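Local coordinates for protein fatty acyl CoA synthetase FADD13 (FATTY-ACYL-CoA SYNTHETASE) (Mycobacterium tuberculosis, PDB 3R44) that belongs to the AMP-binding (ANL) superfamily as a fatty acyl CoA synthetase, pairing a large N-terminal domain with a smaller C-terminal AMP-binding_C domain, at residues A[317-322]-A[371-376]; A[347-352]-A[389-394]; A[199-204]-A[341-346]; A[187-192]-A[375-380]; A[75-80]-A[218-223]. All coordinates share one frame; numbering follows the deposited sequence.

Contact 1. Residues A[317-322]-A[371-376]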
# COMPACT_ATOMS: atom_id res chain seq x y z
N LEU A 317 6.08 -1.03 -0.65
CA LEU A 317 5.47 -1.86 -1.67
C LEU A 317 4.72 -2.89 -0.89
O LEU A 317 5.05 -3.15 0.25
CB LEU A 317 6.53 -2.58 -2.50
CG LEU A 317 7.52 -1.80 -3.34
CD1 LEU A 317 8.18 -2.80 -4.31
CD2 LEU A 317 6.76 -0.72 -4.11
N THR A 318 3.81 -3.59 -1.53
CA THR A 318 3.29 -4.82 -0.96
C THR A 318 4.36 -5.82 -0.50
O THR A 318 4.28 -6.34 0.60
CB THR A 318 2.25 -5.46 -1.92
OG1 THR A 318 1.26 -4.45 -2.20
CG2 THR A 318 1.57 -6.66 -1.29
N GLU A 319 5.39 -6.00 -1.33
CA GLU A 319 6.50 -6.91 -1.06
C GLU A 319 7.32 -6.53 0.17
O GLU A 319 8.03 -7.36 0.71
CB GLU A 319 7.41 -6.99 -2.28
CG GLU A 319 6.77 -7.76 -3.44
CD GLU A 319 6.07 -6.86 -4.47
OE1 GLU A 319 5.50 -5.77 -4.10
OE2 GLU A 319 6.00 -7.31 -5.66
N SER A 320 7.27 -5.26 0.56
CA SER A 320 7.99 -4.79 1.77
C SER A 320 7.10 -4.58 2.98
O SER A 320 7.49 -3.97 3.97
CB SER A 320 8.77 -3.54 1.44
OG SER A 320 7.90 -2.46 1.30
N CYS A 321 5.89 -5.14 2.91
CA CYS A 321 4.91 -5.09 3.99
C CYS A 321 4.60 -3.70 4.45
O CYS A 321 4.38 -3.48 5.65
CB CYS A 321 5.38 -5.87 5.21
SG CYS A 321 4.09 -6.64 6.14
N GLY A 322 4.68 -2.77 3.52
CA GLY A 322 4.44 -1.38 3.85
C GLY A 322 5.59 -0.65 4.51
O GLY A 322 5.40 0.47 4.97
N ILE A 371 11.46 -7.28 6.70
CA ILE A 371 10.12 -6.89 6.30
C ILE A 371 9.70 -7.50 4.95
O ILE A 371 8.51 -7.47 4.58
CB ILE A 371 9.94 -5.36 6.20
CG1 ILE A 371 10.68 -4.87 4.95
CG2 ILE A 371 10.34 -4.59 7.58
CD1 ILE A 371 10.65 -3.35 4.77
N LEU A 372 10.67 -8.04 4.21
CA LEU A 372 10.41 -8.53 2.86
C LEU A 372 9.59 -9.79 2.85
O LEU A 372 9.66 -10.64 3.74
CB LEU A 372 11.71 -8.77 2.09
CG LEU A 372 12.46 -7.49 1.79
CD1 LEU A 372 13.85 -7.85 1.23
CD2 LEU A 372 11.71 -6.59 0.83
N LEU A 373 8.83 -9.92 1.79
CA LEU A 373 8.08 -11.14 1.53
C LEU A 373 8.94 -12.39 1.61
O LEU A 373 10.16 -12.39 1.29
CB LEU A 373 7.38 -11.08 0.14
CG LEU A 373 8.25 -11.44 -1.08
CD1 LEU A 373 7.41 -11.49 -2.33
CD2 LEU A 373 9.48 -10.47 -1.32
N LYS A 374 8.31 -13.46 2.01
CA LYS A 374 8.94 -14.76 1.98
C LYS A 374 9.10 -15.26 0.54
O LYS A 374 10.14 -15.83 0.15
CB LYS A 374 8.13 -15.78 2.78
CG LYS A 374 8.64 -17.22 2.59
CD LYS A 374 7.67 -18.28 3.12
CE LYS A 374 7.77 -18.44 4.59
NZ LYS A 374 6.98 -19.63 5.07
N GLU A 375 8.04 -15.09 -0.23
CA GLU A 375 7.99 -15.60 -1.60
C GLU A 375 6.74 -15.04 -2.28
O GLU A 375 5.84 -14.53 -1.61
CB GLU A 375 7.90 -17.11 -1.56
CG GLU A 375 6.56 -17.61 -1.05
CD GLU A 375 6.57 -19.08 -0.61
OE1 GLU A 375 7.65 -19.64 -0.36
OE2 GLU A 375 5.46 -19.63 -0.49
N TYR A 376 6.69 -15.15 -3.59
CA TYR A 376 5.42 -15.03 -4.29
C TYR A 376 4.75 -16.40 -4.27
O TYR A 376 5.40 -17.41 -4.52
CB TYR A 376 5.64 -14.56 -5.72
CG TYR A 376 6.16 -13.18 -5.88
CD1 TYR A 376 5.38 -12.06 -5.54
CD2 TYR A 376 7.45 -12.95 -6.43
CE1 TYR A 376 5.86 -10.80 -5.72
CE2 TYR A 376 7.92 -11.68 -6.62
CZ TYR A 376 7.13 -10.62 -6.27
OH TYR A 376 7.58 -9.35 -6.44
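The Tyr-376 ring presents its edge to Glu-319: carboxylate OE2 lies in the ring plane and takes a hydrogen bond from the phenol OH, OH to OE2 2.7 Å. Over one ring face, close to the centre, sits CD1 of Leu-373, 3.7 Å above the plane. The Glu-319 carboxylate stands nearly upright against the ring, its plane turned by 81°, and OE2 accepts through its anti lone pair, away from OE1. A bend at chi2 (96°) folds the chain so that Glu-319 CG comes 3.5 Å from the Tyr-376 OH and 3.9 Å from Leu-373 CD1, and the same leucine methyl thus touches both partners of the bond. At the backbone, Leu-373 N donates to Glu-319 O at 2.9 Å, and Leu-372 CA adds a CH...O contact to that oxygen. Ile-371 packs its CD1 against Ser-320 O (3.3 Å) and Ser-320 CB, while Ser-320 OG bonds to Gly-323 O. The Leu-Thr-Glu sequence at 317-319 fits the A5 core motif of this superfamily. Chemically, the buried Glu-319 is held at both ends, backbone oxygen and carboxylate, and the ring whose OH binds it is also in cation-pi contact with Lys-186.

Contact 2. Residues A[347-352]-A[389-394]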
# COMPACT_ATOMS: atom_id res chain seq x y z
N ASP A 347 17.41 -1.88 5.00
CA ASP A 347 18.47 -1.28 4.22
C ASP A 347 17.92 -1.00 2.82
O ASP A 347 17.20 -1.82 2.24
CB ASP A 347 19.72 -2.15 4.10
CG ASP A 347 20.39 -2.47 5.46
OD1 ASP A 347 20.15 -1.76 6.45
OD2 ASP A 347 21.18 -3.44 5.55
N VAL A 348 18.24 0.14 2.26
CA VAL A 348 17.68 0.52 0.94
C VAL A 348 18.83 1.00 0.11
O VAL A 348 19.67 1.72 0.63
CB VAL A 348 16.65 1.67 1.07
CG1 VAL A 348 16.17 2.13 -0.35
CG2 VAL A 348 15.49 1.29 2.06
N ALA A 349 18.95 0.57 -1.15
CA ALA A 349 20.07 0.98 -1.96
C ALA A 349 19.58 1.04 -3.40
O ALA A 349 18.36 0.84 -3.64
CB ALA A 349 21.29 -0.04 -1.82
N VAL A 350 20.48 1.32 -4.33
CA VAL A 350 20.17 1.28 -5.77
C VAL A 350 21.10 0.35 -6.52
O VAL A 350 22.32 0.40 -6.31
CB VAL A 350 20.17 2.71 -6.39
CG1 VAL A 350 18.92 3.49 -5.94
CG2 VAL A 350 21.44 3.40 -6.07
N ARG A 351 20.55 -0.46 -7.44
CA ARG A 351 21.32 -1.41 -8.20
C ARG A 351 21.51 -0.83 -9.58
O ARG A 351 20.54 -0.63 -10.29
CB ARG A 351 20.56 -2.73 -8.28
CG ARG A 351 21.19 -3.83 -9.06
CD ARG A 351 20.29 -5.03 -9.00
NE ARG A 351 20.94 -6.21 -9.55
CZ ARG A 351 21.08 -6.48 -10.83
NH1 ARG A 351 20.64 -5.66 -11.78
NH2 ARG A 351 21.71 -7.62 -11.17
N GLY A 352 22.76 -0.56 -9.93
CA GLY A 352 23.09 0.07 -11.18
C GLY A 352 22.92 -0.88 -12.35
O GLY A 352 22.73 -2.10 -12.16
N ASN A 389 21.17 -11.62 -4.22
CA ASN A 389 21.91 -11.78 -2.96
C ASN A 389 21.25 -11.19 -1.74
O ASN A 389 21.87 -10.40 -1.00
CB ASN A 389 23.28 -11.14 -3.07
CG ASN A 389 24.16 -11.84 -4.06
OD1 ASN A 389 24.74 -11.20 -4.95
ND2 ASN A 389 24.27 -13.18 -3.96
N GLY A 390 19.99 -11.53 -1.56
CA GLY A 390 19.22 -11.08 -0.44
C GLY A 390 18.56 -9.74 -0.67
O GLY A 390 17.74 -9.39 0.11
N TRP A 391 18.95 -8.99 -1.72
CA TRP A 391 18.33 -7.69 -2.02
C TRP A 391 17.13 -7.91 -2.94
O TRP A 391 17.28 -8.52 -3.99
CB TRP A 391 19.30 -6.79 -2.72
CG TRP A 391 20.42 -6.34 -1.87
CD1 TRP A 391 21.63 -6.91 -1.74
CD2 TRP A 391 20.44 -5.14 -1.10
NE1 TRP A 391 22.44 -6.12 -0.92
CE2 TRP A 391 21.71 -5.03 -0.51
CE3 TRP A 391 19.49 -4.16 -0.85
CZ2 TRP A 391 22.06 -3.99 0.35
CZ3 TRP A 391 19.84 -3.11 -0.01
CH2 TRP A 391 21.12 -3.05 0.59
N PHE A 392 15.96 -7.43 -2.50
CA PHE A 392 14.75 -7.49 -3.28
C PHE A 392 14.76 -6.40 -4.36
O PHE A 392 14.93 -5.23 -4.03
CB PHE A 392 13.50 -7.32 -2.41
CG PHE A 392 12.26 -7.22 -3.21
CD1 PHE A 392 11.72 -8.34 -3.83
CD2 PHE A 392 11.62 -6.02 -3.37
CE1 PHE A 392 10.62 -8.24 -4.63
CE2 PHE A 392 10.51 -5.92 -4.14
CZ PHE A 392 9.98 -7.03 -4.76
N ARG A 393 14.59 -6.77 -5.61
CA ARG A 393 14.55 -5.80 -6.70
C ARG A 393 13.14 -5.28 -6.95
O ARG A 393 12.23 -6.03 -7.38
CB ARG A 393 15.10 -6.43 -7.95
CG ARG A 393 16.55 -6.87 -7.77
CD ARG A 393 17.19 -7.58 -8.95
NE ARG A 393 17.05 -6.85 -10.20
CZ ARG A 393 17.47 -7.26 -11.39
NH1 ARG A 393 18.14 -8.38 -11.55
NH2 ARG A 393 17.24 -6.50 -12.45
N THR A 394 12.93 -4.01 -6.70
CA THR A 394 11.59 -3.46 -6.75
C THR A 394 11.06 -3.25 -8.17
O THR A 394 9.84 -3.19 -8.34
CB THR A 394 11.49 -2.09 -6.00
OG1 THR A 394 12.32 -1.13 -6.71
CG2 THR A 394 11.97 -2.19 -4.54
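Trp-391, Arg-351 and Arg-393 carry this contact on one face of a twisted five-stranded antiparallel sheet. Strands 346-351 and 391-394 both flank strand 364-369, so they are second neighbours; they run in the same general sense, with axes 8.8 Å apart at closest and 59° between their directions, and side chains reach across the gap. All three large residues lean on Val-366 of the strand between. The six-membered part of the Trp-391 indole reaches obliquely to strand 346-351: CZ3 lies 3.7 Å from Asp-347 O and 3.8 Å from Ala-349 CB, and CH2 lies 3.9 Å from Asp-347 CB. Further along, Arg-351 extends straight from CG to NE, whereas Arg-393 kinks at chi3 (52°), and this brings the two guanidinium groups flat on one another, planes 9° apart. Two like charges sit close here, and the acids beside them would be expected to offset the cost: Arg-351 NE pairs with Asp-388, and Arg-393 NE with Glu-364. The overlap is slightly unequal, with Arg-393 NH1 3.5 Å above the middle of the Arg-351 guanidinium, while Arg-351 NH1 lies over Arg-393 nearer the rim, 3.6 Å from Arg-393 NH2.

Contact 3. Residues A[199-204]-A[341-346]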
# COMPACT_ATOMS: atom_id res chain seq x y z
N ALA A 199 6.14 -3.76 11.44
CA ALA A 199 5.47 -3.00 12.50
C ALA A 199 6.57 -2.34 13.36
O ALA A 199 6.50 -1.16 13.71
CB ALA A 199 4.54 -3.93 13.35
N SER A 200 7.59 -3.11 13.69
CA SER A 200 8.72 -2.58 14.49
C SER A 200 9.45 -1.49 13.81
O SER A 200 9.84 -0.51 14.44
CB SER A 200 9.76 -3.65 14.78
OG SER A 200 9.17 -4.69 15.48
N SER A 201 9.63 -1.66 12.49
CA SER A 201 10.27 -0.65 11.67
C SER A 201 9.53 0.70 11.80
O SER A 201 10.11 1.72 12.14
CB SER A 201 10.29 -1.07 10.22
OG SER A 201 10.97 -0.09 9.51
N TRP A 202 8.23 0.68 11.59
CA TRP A 202 7.44 1.91 11.75
C TRP A 202 7.52 2.48 13.16
O TRP A 202 7.83 3.64 13.39
CB TRP A 202 6.00 1.58 11.43
CG TRP A 202 5.70 1.57 10.00
CD1 TRP A 202 5.80 0.52 9.10
CD2 TRP A 202 5.16 2.65 9.30
NE1 TRP A 202 5.37 0.94 7.85
CE2 TRP A 202 4.97 2.24 7.96
CE3 TRP A 202 4.86 3.98 9.66
CZ2 TRP A 202 4.49 3.12 6.97
CZ3 TRP A 202 4.37 4.82 8.70
CH2 TRP A 202 4.17 4.39 7.36
N ALA A 203 7.26 1.60 14.12
CA ALA A 203 7.16 1.98 15.52
C ALA A 203 8.48 2.53 16.05
O ALA A 203 8.49 3.39 16.94
CB ALA A 203 6.72 0.81 16.35
N SER A 204 9.60 2.05 15.52
CA SER A 204 10.94 2.56 15.92
C SER A 204 11.43 3.76 15.16
O SER A 204 12.44 4.37 15.54
CB SER A 204 12.03 1.48 15.81
OG SER A 204 11.76 0.45 16.73
N ARG A 341 14.49 8.67 4.05
CA ARG A 341 15.60 7.76 4.33
C ARG A 341 15.12 6.35 4.64
O ARG A 341 13.97 6.13 5.03
CB ARG A 341 16.35 8.27 5.56
CG ARG A 341 17.16 9.58 5.36
CD ARG A 341 17.78 10.08 6.65
NE ARG A 341 18.95 10.88 6.31
CZ ARG A 341 19.41 11.87 7.03
NH1 ARG A 341 18.77 12.20 8.14
NH2 ARG A 341 20.46 12.55 6.64
N ALA A 342 16.02 5.38 4.58
CA ALA A 342 15.74 4.04 5.05
C ALA A 342 15.24 4.11 6.50
O ALA A 342 15.54 5.08 7.23
CB ALA A 342 17.03 3.15 4.96
N THR A 343 14.40 3.17 6.87
CA THR A 343 13.84 3.08 8.21
C THR A 343 14.64 2.12 9.08
O THR A 343 15.61 1.45 8.61
CB THR A 343 12.39 2.65 8.18
OG1 THR A 343 12.25 1.34 7.59
CG2 THR A 343 11.62 3.65 7.33
N MET A 344 14.29 2.06 10.37
CA MET A 344 14.92 1.09 11.24
C MET A 344 14.62 -0.25 10.68
O MET A 344 13.55 -0.50 10.16
CB MET A 344 14.45 1.15 12.70
CG MET A 344 15.01 2.24 13.44
SD MET A 344 16.81 2.37 13.41
CE MET A 344 17.34 0.98 14.39
N PHE A 345 15.60 -1.13 10.76
CA PHE A 345 15.46 -2.53 10.34
C PHE A 345 15.33 -2.73 8.82
O PHE A 345 14.96 -3.81 8.39
CB PHE A 345 14.31 -3.23 11.09
CG PHE A 345 14.37 -3.04 12.56
CD1 PHE A 345 15.48 -3.47 13.27
CD2 PHE A 345 13.35 -2.39 13.24
CE1 PHE A 345 15.58 -3.25 14.68
CE2 PHE A 345 13.43 -2.18 14.63
CZ PHE A 345 14.55 -2.58 15.34
N THR A 346 15.65 -1.69 8.06
CA THR A 346 15.56 -1.75 6.59
C THR A 346 16.83 -1.17 5.98
O THR A 346 17.31 -0.10 6.40
CB THR A 346 14.30 -1.02 6.02
OG1 THR A 346 13.93 -1.58 4.75
CG2 THR A 346 14.55 0.46 5.83
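Ser-201 and Thr-343 meet through their hydroxyls because of their first torsions: chi1 of -177° swings Ser-201 OG to the side of its own carbonyl carbon, and chi1 of 62° tucks Thr-343 OG1 between backbone N and carbonyl carbon. The two oxygens come to hydrogen-bonding distance, Ser-201 OG to Thr-343 OG1 2.7 Å. Ser-201 OG donates to Met-344 O, likewise at 2.7 Å and in the carbonyl plane, so this buried serine hydroxyl grips the loop at two points. Met-344 O is available because Thr-343 to Thr-346 form a type II beta turn, closed by Thr-346 N to Thr-343 O, in which the middle peptide points its oxygen toward the helix; Phe-345 adopts the positive phi (70°) usual at the third position. Phe-345 then lays the edge of its ring along the helix. Its CD2 lies 3.9 Å from Ser-201 N and its CE2 3.8 Å from Ser-204 OG, both near the ring plane, while Ser-200 CB approaches CE2 more obliquely. Ser-204 OG turns back to Ser-200 O at 3.1 Å, reaching it from the face opposite to Ser-204 N, and Ser-204 CB rests on Met-344 CG at 3.9 Å. Just past the segment, Thr-205 OG1 ties Ser-201 O to Met-344 N. The contact thus fastens the last turns of helix 192-205 to the loop leaving strand 341-342, the edge strand beside 324-327 in the nine-stranded sheet, just where the chain passes on into strand 346-351. On another side of the helix, Trp-202 packs against helix 223-235.

Contact 4. Residues A[187-192]-A[375-380]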
# COMPACT_ATOMS: atom_id res chain seq x y z
N GLY A 187 0.60 -13.30 -5.71
CA GLY A 187 0.34 -13.25 -4.29
C GLY A 187 1.58 -13.09 -3.51
O GLY A 187 2.49 -13.93 -3.58
N VAL A 188 1.63 -12.02 -2.75
CA VAL A 188 2.80 -11.71 -1.93
C VAL A 188 2.63 -12.34 -0.53
O VAL A 188 1.67 -12.00 0.18
CB VAL A 188 2.95 -10.20 -1.80
CG1 VAL A 188 4.12 -9.85 -0.85
CG2 VAL A 188 3.16 -9.57 -3.19
N VAL A 189 3.50 -13.30 -0.16
CA VAL A 189 3.37 -14.05 1.09
C VAL A 189 4.16 -13.35 2.19
O VAL A 189 5.37 -13.20 2.06
CB VAL A 189 3.86 -15.53 0.97
CG1 VAL A 189 3.67 -16.27 2.33
CG2 VAL A 189 3.13 -16.22 -0.22
N HIS A 190 3.48 -12.90 3.23
CA HIS A 190 4.14 -12.40 4.44
C HIS A 190 3.97 -13.37 5.61
O HIS A 190 3.05 -14.16 5.65
CB HIS A 190 3.68 -10.97 4.79
CG HIS A 190 4.31 -9.92 3.92
ND1 HIS A 190 5.62 -9.54 4.06
CD2 HIS A 190 3.84 -9.28 2.82
CE1 HIS A 190 5.93 -8.69 3.10
NE2 HIS A 190 4.86 -8.50 2.34
N THR A 191 4.86 -13.24 6.57
CA THR A 191 4.96 -14.13 7.70
C THR A 191 4.79 -13.31 9.00
O THR A 191 4.63 -12.06 8.99
CB THR A 191 6.33 -14.80 7.73
OG1 THR A 191 7.33 -13.76 7.85
CG2 THR A 191 6.53 -15.73 6.47
N HIS A 192 4.71 -14.03 10.13
CA HIS A 192 4.61 -13.38 11.42
C HIS A 192 5.90 -12.51 11.56
O HIS A 192 5.85 -11.39 12.04
CB HIS A 192 4.51 -14.36 12.58
CG HIS A 192 3.21 -15.12 12.62
ND1 HIS A 192 2.19 -14.83 13.50
CD2 HIS A 192 2.72 -16.05 11.77
CE1 HIS A 192 1.15 -15.61 13.24
NE2 HIS A 192 1.46 -16.40 12.22
N GLU A 375 8.04 -15.09 -0.23
CA GLU A 375 7.99 -15.60 -1.60
C GLU A 375 6.74 -15.04 -2.28
O GLU A 375 5.84 -14.53 -1.61
CB GLU A 375 7.90 -17.11 -1.56
CG GLU A 375 6.56 -17.61 -1.05
CD GLU A 375 6.57 -19.08 -0.61
OE1 GLU A 375 7.65 -19.64 -0.36
OE2 GLU A 375 5.46 -19.63 -0.49
N TYR A 376 6.69 -15.15 -3.59
CA TYR A 376 5.42 -15.03 -4.29
C TYR A 376 4.75 -16.40 -4.27
O TYR A 376 5.40 -17.41 -4.52
CB TYR A 376 5.64 -14.56 -5.72
CG TYR A 376 6.16 -13.18 -5.88
CD1 TYR A 376 5.38 -12.06 -5.54
CD2 TYR A 376 7.45 -12.95 -6.43
CE1 TYR A 376 5.86 -10.80 -5.72
CE2 TYR A 376 7.92 -11.68 -6.62
CZ TYR A 376 7.13 -10.62 -6.27
OH TYR A 376 7.58 -9.35 -6.44
N TRP A 377 3.47 -16.42 -3.92
CA TRP A 377 2.77 -17.64 -3.68
C TRP A 377 2.77 -18.58 -4.90
O TRP A 377 2.34 -18.18 -5.98
CB TRP A 377 1.34 -17.31 -3.27
CG TRP A 377 0.46 -18.51 -2.99
CD1 TRP A 377 -0.56 -18.92 -3.75
CD2 TRP A 377 0.46 -19.37 -1.83
NE1 TRP A 377 -1.15 -20.02 -3.21
CE2 TRP A 377 -0.57 -20.29 -2.00
CE3 TRP A 377 1.23 -19.45 -0.67
CZ2 TRP A 377 -0.82 -21.34 -1.10
CZ3 TRP A 377 0.98 -20.45 0.25
CH2 TRP A 377 -0.03 -21.37 0.05
N ASN A 378 3.26 -19.81 -4.70
CA ASN A 378 3.37 -20.84 -5.76
C ASN A 378 4.07 -20.35 -7.01
O ASN A 378 3.82 -20.86 -8.11
CB ASN A 378 1.99 -21.41 -6.06
CG ASN A 378 1.45 -22.16 -4.89
OD1 ASN A 378 2.19 -22.50 -3.98
ND2 ASN A 378 0.16 -22.39 -4.87
N ARG A 379 4.96 -19.37 -6.83
CA ARG A 379 5.81 -18.83 -7.88
C ARG A 379 7.29 -18.79 -7.51
O ARG A 379 7.86 -17.70 -7.36
CB ARG A 379 5.30 -17.47 -8.35
CG ARG A 379 3.92 -17.59 -8.97
CD ARG A 379 3.40 -16.29 -9.53
NE ARG A 379 2.27 -16.54 -10.45
CZ ARG A 379 0.99 -16.33 -10.16
NH1 ARG A 379 0.64 -15.80 -9.02
NH2 ARG A 379 0.04 -16.64 -11.02
N PRO A 380 7.94 -19.99 -7.40
CA PRO A 380 9.30 -20.07 -6.85
C PRO A 380 10.32 -19.42 -7.78
O PRO A 380 11.24 -18.74 -7.30
CB PRO A 380 9.56 -21.58 -6.76
CG PRO A 380 8.58 -22.22 -7.69
CD PRO A 380 7.35 -21.33 -7.54
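Val-189 lies against the neighbouring strand and touches Glu-375 and Trp-377. Its CB lies 3.4 Å from Glu-375 O, the oxygen that also accepts the hydrogen bond of Val-189 N (3.0 Å). With CG1 opposite the backbone N (chi1 -179°), CG2 falls beside that N, where it meets the partner strand. There CG2 touches Glu-375 CG at 3.8 Å, Trp-377 CB at 3.7 Å and, near the plane of the indole and at its edge, Trp-377 CE3 at 3.8 Å. Two residues back, Gly-187 O accepts from Trp-377 N at 2.7 Å, with Tyr-376 CA adding a CH...O contact. Between these bonds Val-188 and Tyr-376 form an antiparallel non-hydrogen-bonded pair; their side chains lie side by side on the other face of the sheet, Val-188 CG2 to Tyr-376 CE1 3.9 Å. The short, weakly bonded strand 375-376 is thereby added to the hairpin of strands 172-178 and 186-191, completing a three-stranded antiparallel sheet. From Tyr-376 a type II turn leads to Arg-379 and into helix 380-385, and strand 186-191 runs into helix 192-205, capped by Thr-191, where His-192 lines the pocket holding the bound histidine.

Contact 5. Residues A[75-80]-A[218-223]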
# COMPACT_ATOMS: atom_id res chain seq x y z
N MET A 75 -14.28 -7.64 2.85
CA MET A 75 -15.20 -6.95 3.71
C MET A 75 -14.75 -5.53 4.03
O MET A 75 -13.58 -5.17 3.84
CB MET A 75 -15.40 -7.73 5.02
CG MET A 75 -14.13 -7.88 5.81
SD MET A 75 -14.24 -9.19 7.09
CE MET A 75 -13.89 -10.59 6.10
N PRO A 76 -15.69 -4.74 4.54
CA PRO A 76 -15.38 -3.40 4.94
C PRO A 76 -14.52 -3.37 6.16
O PRO A 76 -14.43 -4.36 6.92
CB PRO A 76 -16.72 -2.81 5.32
CG PRO A 76 -17.62 -3.88 5.49
CD PRO A 76 -17.13 -5.02 4.67
N ASN A 77 -13.91 -2.23 6.38
CA ASN A 77 -13.15 -2.05 7.63
C ASN A 77 -14.09 -2.24 8.83
O ASN A 77 -15.22 -1.69 8.88
CB ASN A 77 -12.58 -0.63 7.68
CG ASN A 77 -11.38 -0.47 6.81
OD1 ASN A 77 -11.17 -1.22 5.85
ND2 ASN A 77 -10.57 0.53 7.13
N SER A 78 -13.60 -2.97 9.82
CA SER A 78 -14.37 -3.26 11.02
C SER A 78 -13.44 -3.92 12.02
O SER A 78 -12.33 -4.38 11.65
CB SER A 78 -15.56 -4.22 10.73
OG SER A 78 -15.06 -5.48 10.31
N VAL A 79 -13.85 -3.95 13.26
CA VAL A 79 -13.12 -4.66 14.27
C VAL A 79 -13.15 -6.18 13.95
O VAL A 79 -12.20 -6.91 14.26
CB VAL A 79 -13.65 -4.34 15.67
CG1 VAL A 79 -15.01 -5.03 15.92
CG2 VAL A 79 -12.60 -4.70 16.76
N GLU A 80 -14.20 -6.68 13.31
CA GLU A 80 -14.18 -8.10 12.85
C GLU A 80 -13.07 -8.43 11.86
O GLU A 80 -12.45 -9.47 11.93
CB GLU A 80 -15.50 -8.51 12.22
CG GLU A 80 -16.67 -8.64 13.19
CD GLU A 80 -17.34 -7.30 13.58
OE1 GLU A 80 -17.02 -6.20 13.06
OE2 GLU A 80 -18.21 -7.36 14.47
N LEU A 218 -8.47 4.46 5.70
CA LEU A 218 -8.12 3.81 4.46
C LEU A 218 -8.42 2.31 4.61
O LEU A 218 -8.32 1.76 5.70
CB LEU A 218 -6.64 3.96 4.17
CG LEU A 218 -6.18 5.43 4.08
CD1 LEU A 218 -4.69 5.57 4.37
CD2 LEU A 218 -6.59 5.95 2.72
N PRO A 219 -8.65 1.61 3.50
CA PRO A 219 -9.08 0.21 3.62
C PRO A 219 -8.05 -0.72 4.22
O PRO A 219 -6.85 -0.65 3.92
CB PRO A 219 -9.38 -0.20 2.17
CG PRO A 219 -9.75 1.13 1.52
CD PRO A 219 -8.80 2.12 2.13
N MET A 220 -8.53 -1.69 4.99
CA MET A 220 -7.65 -2.60 5.67
C MET A 220 -7.02 -3.62 4.77
O MET A 220 -6.08 -4.32 5.20
CB MET A 220 -8.35 -3.24 6.84
CG MET A 220 -8.51 -2.28 8.02
SD MET A 220 -9.79 -2.90 9.15
CE MET A 220 -9.82 -1.55 10.37
N PHE A 221 -7.49 -3.74 3.54
CA PHE A 221 -6.85 -4.67 2.64
C PHE A 221 -5.58 -4.10 2.01
O PHE A 221 -5.01 -4.76 1.18
CB PHE A 221 -7.82 -5.21 1.56
CG PHE A 221 -8.57 -4.12 0.78
CD1 PHE A 221 -7.90 -3.33 -0.17
CD2 PHE A 221 -9.93 -3.86 1.03
CE1 PHE A 221 -8.57 -2.27 -0.83
CE2 PHE A 221 -10.61 -2.84 0.35
CZ PHE A 221 -9.92 -2.05 -0.59
N HIS A 222 -5.23 -2.85 2.29
CA HIS A 222 -3.99 -2.24 1.80
C HIS A 222 -2.93 -2.66 2.82
O HIS A 222 -3.18 -2.62 4.01
CB HIS A 222 -4.03 -0.68 1.79
CG HIS A 222 -4.92 -0.08 0.76
ND1 HIS A 222 -4.83 -0.41 -0.58
CD2 HIS A 222 -5.91 0.85 0.85
CE1 HIS A 222 -5.75 0.26 -1.26
NE2 HIS A 222 -6.42 1.02 -0.42
N VAL A 223 -1.76 -3.03 2.34
CA VAL A 223 -0.71 -3.52 3.23
C VAL A 223 -0.33 -2.53 4.28
O VAL A 223 -0.07 -2.93 5.44
CB VAL A 223 0.51 -4.07 2.42
CG1 VAL A 223 1.37 -2.91 1.84
CG2 VAL A 223 1.32 -4.94 3.31
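Asn-77 and Met-220 face each other with CA atoms 5.9 Å apart, the first in an extended piece of chain before helix 79-91, the second inside a type I beta turn from Pro-219 to His-222. The Asn-77 amide spans the start of that turn with both its atoms. OD1 accepts from Met-220 N at 2.8 Å, the donor tilted 24° from the plane of the side-chain carbonyl, and ND2 donates to Leu-218 O at 2.9 Å. The latter oxygen lies in the amide plane of Asn-77, yet ND2 stands 48° out of the Leu-218 carbonyl plane, off its lone pairs. Two bonds of opposite sense fix which end of the amide is which and hold its rotation about CB-CG. Met-220, extended beyond CG, crosses the asparagine: its CG is 3.6 Å from Asn-77 ND2, its SD 3.7 Å from Asn-77 CG and its CE 4.0 Å from Asn-77 CB. The methionine continues toward Phe-81 and Cys-82 of helix 79-91 and Tyr-35 of strand 33-37. The contact joins the loop after strand 70-74 of the four-stranded parallel sheet to the loop after strand 213-216 of the nine-stranded one, beside the starts of helices 79-91 and 223-235, whose N-cap residues are Ser-78 and His-222.

In the fold
From the N terminus, contact 5 opens first, at 75-80, and closes at 218-223; before it closes, contacts 4 and 3 have opened at 187-192 and 199-204, so it crosses both. Contact 3 closes at 341-346, entirely within the longer loop of contact 4. Contact 1 opens at 317-322 and crosses contact 3, and contact 2, opening at 347-352, crosses contacts 1 and 4 before closing last at 389-394. Contacts 1 and 4 share Glu-375 and Tyr-376. Contact 5 joins loops of the four- and nine-stranded sheets, contact 1 joins a loop of the nine-stranded sheet to the run entering the three-stranded one, and contacts 2 and 4 act within their own sheets.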